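Local atomic coordinates of scarecrow-like protein 3 (PDB entry 6KPB), a protein that probably acts as a transcription factor in plant development, forming a homodimer that binds zinc finger proteins of the IDD family such as JACKDAW. Residues 47-60 and 81-94. Sequence-based numbering, arbitrary orientation.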
ATOM      1  N   LEU A  47     -25.571 -16.123 -15.535  1.00128.97           N
ATOM      2  CA  LEU A  47     -26.002 -14.733 -15.461  1.00134.38           C
ATOM      3  C   LEU A  47     -25.521 -13.952 -16.682  1.00140.45           C
ATOM      4  O   LEU A  47     -24.318 -13.852 -16.931  1.00141.38           O
ATOM      5  CB  LEU A  47     -25.490 -14.080 -14.175  1.00133.31           C
ATOM      6  CG  LEU A  47     -26.004 -12.670 -13.875  1.00128.18           C
ATOM      7  CD1 LEU A  47     -27.522 -12.663 -13.791  1.00127.32           C
ATOM      8  CD2 LEU A  47     -25.389 -12.137 -12.590  1.00115.43           C
ATOM      9  N   LYS A  48     -26.471 -13.406 -17.438  1.00142.98           N
ATOM     10  CA  LYS A  48     -26.142 -12.681 -18.656  1.00141.51           C
ATOM     11  C   LYS A  48     -25.303 -11.447 -18.330  1.00146.81           C
ATOM     12  O   LYS A  48     -25.479 -10.827 -17.277  1.00149.72           O
ATOM     13  CB  LYS A  48     -27.417 -12.260 -19.386  1.00136.77           C
ATOM     14  CG  LYS A  48     -28.375 -13.395 -19.703  1.00139.09           C
ATOM     15  CD  LYS A  48     -28.079 -14.025 -21.052  1.00133.95           C
ATOM     16  CE  LYS A  48     -29.368 -14.271 -21.821  1.00133.31           C
ATOM     17  NZ  LYS A  48     -30.389 -14.958 -20.982  1.00138.51           N
ATOM     18  N   PRO A  49     -24.375 -11.070 -19.216  1.00147.87           N
ATOM     19  CA  PRO A  49     -23.558  -9.874 -18.944  1.00147.48           C
ATOM     20  C   PRO A  49     -24.367  -8.590 -18.895  1.00149.69           C
ATOM     21  O   PRO A  49     -24.073  -7.708 -18.078  1.00148.83           O
ATOM     22  CB  PRO A  49     -22.549  -9.871 -20.102  1.00141.30           C
ATOM     23  CG  PRO A  49     -22.534 -11.281 -20.609  1.00141.63           C
ATOM     24  CD  PRO A  49     -23.933 -11.781 -20.426  1.00147.03           C
ATOM     25  N   GLU A  50     -25.382  -8.456 -19.752  1.00148.97           N
ATOM     26  CA  GLU A  50     -26.220  -7.262 -19.719  1.00141.71           C
ATOM     27  C   GLU A  50     -27.136  -7.273 -18.502  1.00146.99           C
ATOM     28  O   GLU A  50     -27.394  -6.224 -17.900  1.00142.44           O
ATOM     29  CB  GLU A  50     -27.032  -7.153 -21.010  1.00132.59           C
ATOM     30  N   GLU A  51     -27.641  -8.454 -18.131  1.00154.56           N
ATOM     31  CA  GLU A  51     -28.375  -8.585 -16.877  1.00153.81           C
ATOM     32  C   GLU A  51     -27.470  -8.328 -15.681  1.00149.56           C
ATOM     33  O   GLU A  51     -27.928  -7.817 -14.653  1.00151.52           O
ATOM     34  CB  GLU A  51     -29.003  -9.976 -16.780  1.00150.13           C
ATOM     35  N   ARG A  52     -26.186  -8.673 -15.797  1.00136.60           N
ATOM     36  CA  ARG A  52     -25.239  -8.390 -14.726  1.00126.87           C
ATOM     37  C   ARG A  52     -25.022  -6.891 -14.562  1.00127.43           C
ATOM     38  O   ARG A  52     -24.955  -6.387 -13.435  1.00129.44           O
ATOM     39  CB  ARG A  52     -23.912  -9.097 -15.004  1.00121.06           C
ATOM     40  CG  ARG A  52     -22.763  -8.648 -14.120  1.00116.98           C
ATOM     41  CD  ARG A  52     -21.504  -8.452 -14.944  1.00116.40           C
ATOM     42  NE  ARG A  52     -20.989  -9.707 -15.484  1.00115.20           N
ATOM     43  CZ  ARG A  52     -20.255  -9.793 -16.587  1.00115.36           C
ATOM     44  NH1 ARG A  52     -19.962  -8.699 -17.277  1.00103.44           N
ATOM     45  NH2 ARG A  52     -19.822 -10.974 -17.010  1.00132.89           N
ATOM     46  N   GLY A  53     -24.922  -6.162 -15.675  1.00127.96           N
ATOM     47  CA  GLY A  53     -24.642  -4.736 -15.591  1.00124.05           C
ATOM     48  C   GLY A  53     -25.774  -3.950 -14.956  1.00122.69           C
ATOM     49  O   GLY A  53     -25.553  -3.146 -14.048  1.00123.07           O
ATOM     50  N   LEU A  54     -27.004  -4.175 -15.426  1.00127.14           N
ATOM     51  CA  LEU A  54     -28.143  -3.429 -14.900  1.00130.78           C
ATOM     52  C   LEU A  54     -28.414  -3.783 -13.444  1.00125.43           C
ATOM     53  O   LEU A  54     -28.803  -2.916 -12.650  1.00117.78           O
ATOM     54  CB  LEU A  54     -29.381  -3.689 -15.756  1.00140.58           C
ATOM     55  CG  LEU A  54     -30.091  -2.421 -16.228  1.00143.59           C
ATOM     56  CD1 LEU A  54     -29.097  -1.545 -16.946  1.00145.47           C
ATOM     57  CD2 LEU A  54     -31.263  -2.750 -17.134  1.00147.68           C
ATOM     58  N   TYR A  55     -28.219  -5.050 -13.074  1.00124.83           N
ATOM     59  CA  TYR A  55     -28.371  -5.446 -11.679  1.00119.04           C
ATOM     60  C   TYR A  55     -27.342  -4.758 -10.792  1.00128.66           C
ATOM     61  O   TYR A  55     -27.633  -4.441  -9.633  1.00131.63           O
ATOM     62  CB  TYR A  55     -28.260  -6.966 -11.556  1.00113.54           C
ATOM     63  CG  TYR A  55     -28.623  -7.515 -10.196  1.00113.93           C
ATOM     64  CD1 TYR A  55     -29.735  -7.045  -9.510  1.00117.56           C
ATOM     65  CD2 TYR A  55     -27.852  -8.502  -9.596  1.00107.39           C
ATOM     66  CE1 TYR A  55     -30.072  -7.547  -8.264  1.00113.26           C
ATOM     67  CE2 TYR A  55     -28.179  -9.009  -8.353  1.00103.54           C
ATOM     68  CZ  TYR A  55     -29.289  -8.528  -7.692  1.00109.32           C
ATOM     69  OH  TYR A  55     -29.614  -9.031  -6.453  1.00110.18           O
ATOM     70  N   LEU A  56     -26.140  -4.511 -11.320  1.00128.35           N
ATOM     71  CA  LEU A  56     -25.129  -3.781 -10.561  1.00118.91           C
ATOM     72  C   LEU A  56     -25.587  -2.361 -10.257  1.00116.25           C
ATOM     73  O   LEU A  56     -25.325  -1.837  -9.169  1.00121.43           O
ATOM     74  CB  LEU A  56     -23.807  -3.764 -11.330  1.00108.85           C
ATOM     75  CG  LEU A  56     -22.981  -5.050 -11.316  1.00100.87           C
ATOM     76  CD1 LEU A  56     -21.889  -5.009 -12.377  1.00 95.81           C
ATOM     77  CD2 LEU A  56     -22.382  -5.270  -9.939  1.00 94.31           C
ATOM     78  N   ILE A  57     -26.268  -1.721 -11.212  1.00113.04           N
ATOM     79  CA  ILE A  57     -26.762  -0.362 -10.999  1.00112.77           C
ATOM     80  C   ILE A  57     -27.795  -0.345  -9.881  1.00114.32           C
ATOM     81  O   ILE A  57     -27.731   0.480  -8.962  1.00115.42           O
ATOM     82  CB  ILE A  57     -27.348   0.209 -12.303  1.00111.70           C
ATOM     83  CG1 ILE A  57     -26.440  -0.113 -13.488  1.00111.46           C
ATOM     84  CG2 ILE A  57     -27.558   1.711 -12.181  1.00102.86           C
ATOM     85  CD1 ILE A  57     -26.971   0.395 -14.804  1.00115.72           C
ATOM     86  N   HIS A  58     -28.768  -1.257  -9.952  1.00113.40           N
ATOM     87  CA  HIS A  58     -29.778  -1.364  -8.905  1.00119.00           C
ATOM     88  C   HIS A  58     -29.136  -1.560  -7.535  1.00112.92           C
ATOM     89  O   HIS A  58     -29.522  -0.901  -6.563  1.00106.68           O
ATOM     90  CB  HIS A  58     -30.738  -2.509  -9.229  1.00125.00           C
ATOM     91  CG  HIS A  58     -31.850  -2.670  -8.239  1.00129.70           C
ATOM     92  ND1 HIS A  58     -32.873  -1.754  -8.110  1.00131.98           N
ATOM     93  CD2 HIS A  58     -32.103  -3.644  -7.333  1.00130.08           C
ATOM     94  CE1 HIS A  58     -33.704  -2.155  -7.166  1.00134.98           C
ATOM     95  NE2 HIS A  58     -33.260  -3.299  -6.677  1.00132.51           N
ATOM     96  N   LEU A  59     -28.142  -2.447  -7.441  1.00111.60           N
ATOM     97  CA  LEU A  59     -27.449  -2.653  -6.172  1.00111.93           C
ATOM     98  C   LEU A  59     -26.824  -1.361  -5.661  1.00109.76           C
ATOM     99  O   LEU A  59     -26.892  -1.061  -4.464  1.00104.32           O
ATOM    100  CB  LEU A  59     -26.381  -3.736  -6.327  1.00115.61           C
ATOM    101  CG  LEU A  59     -26.710  -5.191  -5.985  1.00120.97           C
ATOM    102  CD1 LEU A  59     -26.047  -6.138  -6.965  1.00117.66           C
ATOM    103  CD2 LEU A  59     -26.275  -5.511  -4.561  1.00125.03           C
ATOM    104  N   LEU A  60     -26.215  -0.578  -6.556  1.00102.74           N
ATOM    105  CA  LEU A  60     -25.559   0.653  -6.128  1.00 90.25           C
ATOM    106  C   LEU A  60     -26.565   1.632  -5.537  1.00 97.65           C
ATOM    107  O   LEU A  60     -26.356   2.171  -4.444  1.00 93.21           O
ATOM    108  CB  LEU A  60     -24.809   1.288  -7.299  1.00 89.63           C
ATOM    109  CG  LEU A  60     -23.562   0.543  -7.781  1.00 93.63           C
ATOM    110  CD1 LEU A  60     -22.980   1.184  -9.032  1.00 88.08           C
ATOM    111  CD2 LEU A  60     -22.516   0.477  -6.676  1.00 93.49           C
ATOM    112  N   GLN A  81     -23.489  -8.807  -2.410  1.00101.32           N
ATOM    113  CA  GLN A  81     -23.843  -9.088  -3.797  1.00105.15           C
ATOM    114  C   GLN A  81     -22.914  -8.365  -4.763  1.00105.93           C
ATOM    115  O   GLN A  81     -22.489  -8.939  -5.773  1.00103.79           O
ATOM    116  CB  GLN A  81     -25.295  -8.690  -4.058  1.00110.46           C
ATOM    117  CG  GLN A  81     -26.307  -9.355  -3.143  1.00124.07           C
ATOM    118  CD  GLN A  81     -27.358 -10.127  -3.910  1.00129.71           C
ATOM    119  OE1 GLN A  81     -27.042 -10.863  -4.847  1.00136.86           O
ATOM    120  NE2 GLN A  81     -28.616  -9.961  -3.525  1.00132.13           N
ATOM    121  N   LEU A  82     -22.591  -7.102  -4.470  1.00106.96           N
ATOM    122  CA  LEU A  82     -21.732  -6.327  -5.360  1.00 98.73           C
ATOM    123  C   LEU A  82     -20.347  -6.949  -5.481  1.00101.54           C
ATOM    124  O   LEU A  82     -19.738  -6.913  -6.556  1.00105.27           O
ATOM    125  CB  LEU A  82     -21.625  -4.887  -4.858  1.00 97.21           C
ATOM    126  CG  LEU A  82     -22.828  -3.973  -5.088  1.00 98.91           C
ATOM    127  CD1 LEU A  82     -22.827  -2.828  -4.090  1.00 96.51           C
ATOM    128  CD2 LEU A  82     -22.808  -3.440  -6.510  1.00 98.42           C
ATOM    129  N   SER A  83     -19.836  -7.526  -4.390  1.00102.91           N
ATOM    130  CA  SER A  83     -18.471  -8.045  -4.393  1.00110.44           C
ATOM    131  C   SER A  83     -18.295  -9.157  -5.418  1.00110.61           C
ATOM    132  O   SER A  83     -17.281  -9.205  -6.125  1.00115.91           O
ATOM    133  CB  SER A  83     -18.097  -8.542  -2.997  1.00120.96           C
ATOM    134  OG  SER A  83     -18.110  -7.480  -2.059  1.00130.71           O
ATOM    135  N   HIS A  84     -19.270 -10.060  -5.520  1.00109.05           N
ATOM    136  CA  HIS A  84     -19.133 -11.186  -6.435  1.00117.65           C
ATOM    137  C   HIS A  84     -19.344 -10.783  -7.889  1.00116.26           C
ATOM    138  O   HIS A  84     -18.738 -11.384  -8.784  1.00130.33           O
ATOM    139  CB  HIS A  84     -20.106 -12.300  -6.050  1.00133.90           C
ATOM    140  CG  HIS A  84     -19.547 -13.272  -5.058  1.00151.37           C
ATOM    141  ND1 HIS A  84     -18.848 -14.399  -5.434  1.00158.61           N
ATOM    142  CD2 HIS A  84     -19.579 -13.284  -3.704  1.00156.64           C
ATOM    143  CE1 HIS A  84     -18.476 -15.063  -4.355  1.00160.99           C
ATOM    144  NE2 HIS A  84     -18.907 -14.408  -3.292  1.00158.96           N
ATOM    145  N   LEU A  85     -20.185  -9.782  -8.150  1.00102.69           N
ATOM    146  CA  LEU A  85     -20.450  -9.376  -9.525  1.00107.40           C
ATOM    147  C   LEU A  85     -19.422  -8.372 -10.034  1.00108.58           C
ATOM    148  O   LEU A  85     -18.918  -8.511 -11.153  1.00107.69           O
ATOM    149  CB  LEU A  85     -21.862  -8.794  -9.644  1.00103.74           C
ATOM    150  CG  LEU A  85     -23.030  -9.745  -9.390  1.00107.97           C
ATOM    151  CD1 LEU A  85     -24.336  -9.119  -9.860  1.00112.27           C
ATOM    152  CD2 LEU A  85     -22.797 -11.086 -10.068  1.00 98.07           C
ATOM    153  N   ALA A  86     -19.103  -7.361  -9.231  1.00103.49           N
ATOM    154  CA  ALA A  86     -18.153  -6.344  -9.653  1.00 98.84           C
ATOM    155  C   ALA A  86     -16.744  -6.925  -9.741  1.00 99.25           C
ATOM    156  O   ALA A  86     -16.415  -7.933  -9.109  1.00104.87           O
ATOM    157  CB  ALA A  86     -18.168  -5.157  -8.690  1.00 83.87           C
ATOM    158  N   SER A  87     -15.908  -6.268 -10.541  1.00 89.79           N
ATOM    159  CA  SER A  87     -14.525  -6.686 -10.733  1.00 92.59           C
ATOM    160  C   SER A  87     -13.740  -5.576 -11.414  1.00 85.95           C
ATOM    161  O   SER A  87     -14.214  -4.999 -12.400  1.00 96.50           O
ATOM    162  CB  SER A  87     -14.443  -7.964 -11.570  1.00 99.66           C
ATOM    163  OG  SER A  87     -13.103  -8.223 -11.955  1.00104.76           O
ATOM    164  N   PRO A  88     -12.539  -5.250 -10.926  1.00 84.52           N
ATOM    165  CA  PRO A  88     -11.713  -4.252 -11.623  1.00 82.60           C
ATOM    166  C   PRO A  88     -11.180  -4.746 -12.954  1.00 88.52           C
ATOM    167  O   PRO A  88     -10.712  -3.927 -13.756  1.00 79.49           O
ATOM    168  CB  PRO A  88     -10.567  -3.979 -10.634  1.00 81.01           C
ATOM    169  CG  PRO A  88     -10.998  -4.601  -9.336  1.00 91.72           C
ATOM    170  CD  PRO A  88     -11.897  -5.737  -9.696  1.00 75.92           C
ATOM    171  N   ASP A  89     -11.233  -6.052 -13.213  1.00 93.34           N
ATOM    172  CA  ASP A  89     -10.792  -6.614 -14.480  1.00 96.05           C
ATOM    173  C   ASP A  89     -11.943  -6.940 -15.424  1.00101.84           C
ATOM    174  O   ASP A  89     -11.692  -7.260 -16.590  1.00109.35           O
ATOM    175  CB  ASP A  89      -9.963  -7.885 -14.244  1.00 97.56           C
ATOM    176  CG  ASP A  89      -8.807  -7.663 -13.286  1.00106.48           C
ATOM    177  OD1 ASP A  89      -7.789  -7.072 -13.705  1.00110.14           O
ATOM    178  OD2 ASP A  89      -8.916  -8.079 -12.114  1.00110.94           O
ATOM    179  N   GLY A  90     -13.188  -6.866 -14.954  1.00100.68           N
ATOM    180  CA  GLY A  90     -14.339  -7.203 -15.767  1.00102.33           C
ATOM    181  C   GLY A  90     -14.644  -6.175 -16.835  1.00 97.87           C
ATOM    182  O   GLY A  90     -13.769  -5.404 -17.239  1.00 89.56           O
ATOM    183  N   ASP A  91     -15.890  -6.157 -17.304  1.00 99.88           N
ATOM    184  CA  ASP A  91     -16.301  -5.193 -18.313  1.00101.23           C
ATOM    185  C   ASP A  91     -16.466  -3.822 -17.660  1.00 98.80           C
ATOM    186  O   ASP A  91     -16.168  -3.629 -16.478  1.00101.94           O
ATOM    187  CB  ASP A  91     -17.571  -5.671 -19.018  1.00108.51           C
ATOM    188  CG  ASP A  91     -18.820  -5.483 -18.178  1.00109.73           C
ATOM    189  OD1 ASP A  91     -19.406  -4.382 -18.226  1.00112.10           O
ATOM    190  OD2 ASP A  91     -19.220  -6.433 -17.474  1.00105.96           O
ATOM    191  N   THR A  92     -16.948  -2.848 -18.436  1.00 96.57           N
ATOM    192  CA  THR A  92     -17.023  -1.471 -17.954  1.00 86.97           C
ATOM    193  C   THR A  92     -17.875  -1.366 -16.694  1.00 93.05           C
ATOM    194  O   THR A  92     -17.482  -0.717 -15.718  1.00 91.56           O
ATOM    195  CB  THR A  92     -17.580  -0.565 -19.052  1.00 90.32           C
ATOM    196  OG1 THR A  92     -16.837  -0.768 -20.257  1.00104.10           O
ATOM    197  CG2 THR A  92     -17.486   0.903 -18.644  1.00 74.08           C
ATOM    198  N   MET A  93     -19.050  -2.000 -16.697  1.00100.01           N
ATOM    199  CA  MET A  93     -19.939  -1.897 -15.546  1.00 92.37           C
ATOM    200  C   MET A  93     -19.375  -2.619 -14.330  1.00 93.03           C
ATOM    201  O   MET A  93     -19.580  -2.171 -13.196  1.00103.13           O
ATOM    202  CB  MET A  93     -21.322  -2.441 -15.896  1.00100.69           C
ATOM    203  CG  MET A  93     -22.419  -1.858 -15.033  1.00115.20           C
ATOM    204  SD  MET A  93     -22.478  -0.063 -15.193  1.00122.23           S
ATOM    205  CE  MET A  93     -22.939   0.419 -13.531  1.00124.18           C
ATOM    206  N   GLN A  94     -18.662  -3.728 -14.539  1.00 83.90           N
ATOM    207  CA  GLN A  94     -18.026  -4.412 -13.418  1.00 88.99           C
ATOM    208  C   GLN A  94     -16.945  -3.543 -12.793  1.00 90.56           C
ATOM    209  O   GLN A  94     -16.795  -3.512 -11.566  1.00 93.98           O
ATOM    210  CB  GLN A  94     -17.435  -5.745 -13.874  1.00 91.41           C
ATOM    211  CG  GLN A  94     -18.446  -6.700 -14.470  1.00 85.36           C
ATOM    212  CD  GLN A  94     -17.857  -8.065 -14.762  1.00 97.89           C
ATOM    213  OE1 GLN A  94     -17.428  -8.345 -15.882  1.00106.49           O
ATOM    214  NE2 GLN A  94     -17.842  -8.930 -13.754  1.00105.17           N
TER
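In the helical bundle at the N-terminal end of the GRAS domain, where the first leucine repeat is predicted, Leu56 of helix 49-69 fits as a knob into a hole formed by Leu82, Leu85, Met93 and Gln94. Its two methyls divide the work: CD2 lies 3.6 Å from Leu85 CB, whereas CD1 faces the backbone of Met93 and Gln94. One residue thus touches both helices joined by the turn 86-91. The segment axes of 49-60 and 81-85 run nearly antiparallel (150°) and approach to 10.3 Å, a spacing filled by leucines. Leu59 straddles Gln81 and Leu82, with CB 3.6 Å from Leu82 CD2, and the Leu85 CD1 methyl approaches Tyr55 CD2 obliquely. The shortest CA-CA separation across the contact is Gly53 to Met93, 5.5 Å; Met93 CG rests against the glycine carbonyl, and a chain bent at chi2 and chi3 carries CE to 3.5 Å from Ile57 CG1.

At the polar end, the Arg52 guanidinium is sandwiched between Pro49 CA and the Gln94 amide, whose plane is only 21° from its own. Asp91 meets it edgewise in a salt bridge, although the modelled separation is too short to be trusted. Gln94 is itself fixed at both amide atoms: NE2 donates to Leu85 O (2.8 Å, 169°), while OE1 accepts from Asp91 N. The Asp91 N to Gln94 OE1 bond completes, with the one from Met93 N to Asp91 OD1, a capping box at the start of helix 92-109.

Beyond the pair, Ile57 and Met93 pack on the bound peptide, and His84 and Pro88 meet Lys117 and Ala121 of the second subunit. Leu56 reaches Ala97 and Leu60 reaches Phe100 on helix 92-109; Leu60 also touches Leu368 of helix 360-381.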